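Local coordinates for De novo designed protein CA01 (Synthetic construct, PDB 5E6G), which has no known natural function, being a computationally designed, mainly helical protein made by strategies inspired by evolution, at residues 112-116 against 117-121. Residues are numbered along the deposited sequence; the frame is centred on the assembly and turned at random.
Sequences KRLLE and GKVTG
R113 and K118 meet where a helix ends in a Schellman motif, a clear case of how a chain can finish one helix and turn at once toward the next. In the backbone, R113 O accepts K118 N at 2.8 Å, the donor lying close to the line of the carbonyl, and takes a weak second bond from V119 N. G117 N reaches L114 O at 3.1 Å from above the carbonyl plane. G117, the C-prime residue, has a positive phi of 79°, a conformation that glycine adopts easily.

Three charged side chains gather beside the turn; R113 meets the aliphatic part of K118, their charged ends not touching. The R113 chain bends at chi3 (58°) and brings its guanidinium over K118, whose CB lies against one face, offset toward the rim, while V119 CG1 comes within 3.5 Å of R113 NH2. The K118 chain runs out extended past E116, whose OE2 lies 3.2 Å from K118 CD, and K118 NZ makes a salt bridge with E116 OE2 through a long, weak hydrogen bond (3.5 Å). Replacing R113 with an alanine would probably strip K118 CB of the guanidinium face lying against it and V119 CG1 of its contacts with R113 NE and NH2.

The apolar part joins V119 to L114: V119 CG2 packs 3.6 Å from L114 CA and 4.0 Å from L114 CD1, the two side chains crossing at about a right angle. L114 also touches M26 and I30, so it ties this end of helix 97-115 to helix 24-50, while T120 OG1 caps a backbone N of helix 121-130 and E123 OE1 takes T120 N in return, consistent with a capping box.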
loop_
_atom_site.group_PDB
_atom_site.type_symbol
_atom_site.label_atom_id
_atom_site.label_comp_id
_atom_site.label_asym_id
_atom_site.label_seq_id
_atom_site.Cartn_x
_atom_site.Cartn_y
_atom_site.Cartn_z
ATOM N N LYS A 112 2.845 -14.528 -0.308
ATOM C CA LYS A 112 3.013 -15.871 0.234
ATOM C C LYS A 112 1.944 -16.201 1.266
ATOM O O LYS A 112 1.289 -17.238 1.188
ATOM C CB LYS A 112 4.393 -16.010 0.875
ATOM C CG LYS A 112 5.531 -16.270 -0.098
ATOM C CD LYS A 112 6.848 -15.664 0.394
ATOM C CE LYS A 112 7.095 -15.907 1.883
ATOM N NZ LYS A 112 8.407 -15.358 2.327
ATOM N N ARG A 113 1.775 -15.309 2.234
ATOM C CA ARG A 113 0.834 -15.532 3.323
ATOM C C ARG A 113 -0.608 -15.398 2.851
ATOM O O ARG A 113 -1.523 -15.963 3.449
ATOM C CB ARG A 113 1.110 -14.555 4.467
ATOM C CG ARG A 113 2.273 -14.982 5.348
ATOM C CD ARG A 113 2.609 -13.937 6.397
ATOM N NE ARG A 113 1.474 -13.637 7.267
ATOM C CZ ARG A 113 1.052 -14.425 8.252
ATOM N NH1 ARG A 113 1.661 -15.578 8.499
ATOM N NH2 ARG A 113 0.012 -14.063 8.989
ATOM N N LEU A 114 -0.806 -14.654 1.769
ATOM C CA LEU A 114 -2.136 -14.458 1.215
ATOM C C LEU A 114 -2.638 -15.721 0.522
ATOM O O LEU A 114 -3.778 -16.140 0.724
ATOM C CB LEU A 114 -2.135 -13.290 0.227
ATOM C CG LEU A 114 -3.489 -12.976 -0.412
ATOM C CD1 LEU A 114 -4.441 -12.446 0.639
ATOM C CD2 LEU A 114 -3.339 -11.988 -1.560
ATOM N N LEU A 115 -1.782 -16.327 -0.292
ATOM C CA LEU A 115 -2.204 -17.427 -1.148
ATOM C C LEU A 115 -2.144 -18.770 -0.421
ATOM O O LEU A 115 -2.598 -19.786 -0.948
ATOM C CB LEU A 115 -1.352 -17.445 -2.425
ATOM C CG LEU A 115 -0.141 -18.367 -2.621
ATOM C CD1 LEU A 115 0.587 -17.912 -3.867
ATOM C CD2 LEU A 115 0.835 -18.397 -1.458
ATOM N N GLU A 116 -1.586 -18.766 0.788
ATOM C CA GLU A 116 -1.647 -19.931 1.668
ATOM C C GLU A 116 -2.661 -19.681 2.790
ATOM O O GLU A 116 -2.723 -20.428 3.766
ATOM C CB GLU A 116 -0.262 -20.262 2.237
ATOM C CG GLU A 116 0.253 -19.308 3.299
ATOM C CD GLU A 116 1.728 -19.523 3.601
ATOM O OE1 GLU A 116 2.293 -20.533 3.134
ATOM O OE2 GLU A 116 2.324 -18.677 4.303
ATOM N N GLY A 117 -3.446 -18.614 2.639
ATOM C CA GLY A 117 -4.625 -18.389 3.458
ATOM C C GLY A 117 -4.403 -17.824 4.851
ATOM O O GLY A 117 -5.338 -17.773 5.649
ATOM N N LYS A 118 -3.183 -17.387 5.147
ATOM C CA LYS A 118 -2.849 -16.924 6.494
ATOM C C LYS A 118 -3.224 -15.461 6.743
ATOM O O LYS A 118 -3.092 -14.971 7.865
ATOM C CB LYS A 118 -1.357 -17.123 6.757
ATOM C CG LYS A 118 -0.970 -18.568 7.011
ATOM C CD LYS A 118 0.528 -18.751 6.931
ATOM C CE LYS A 118 0.952 -20.087 7.507
ATOM N NZ LYS A 118 2.413 -20.297 7.357
ATOM N N VAL A 119 -3.683 -14.769 5.703
ATOM C CA VAL A 119 -4.178 -13.399 5.849
ATOM C C VAL A 119 -5.342 -13.133 4.904
ATOM O O VAL A 119 -5.468 -13.779 3.864
ATOM C CB VAL A 119 -3.077 -12.344 5.576
ATOM C CG1 VAL A 119 -1.967 -12.442 6.612
ATOM C CG2 VAL A 119 -2.517 -12.495 4.165
ATOM N N THR A 120 -6.185 -12.174 5.274
ATOM C CA THR A 120 -7.313 -11.773 4.441
ATOM C C THR A 120 -6.901 -10.654 3.496
ATOM O O THR A 120 -5.806 -10.104 3.611
ATOM C CB THR A 120 -8.507 -11.293 5.287
ATOM O OG1 THR A 120 -8.117 -10.159 6.070
ATOM C CG2 THR A 120 -8.997 -12.402 6.204
ATOM N N GLY A 121 -7.789 -10.320 2.565
ATOM C CA GLY A 121 -7.544 -9.238 1.631
ATOM C C GLY A 121 -7.338 -7.922 2.353
ATOM O O GLY A 121 -6.504 -7.108 1.953
#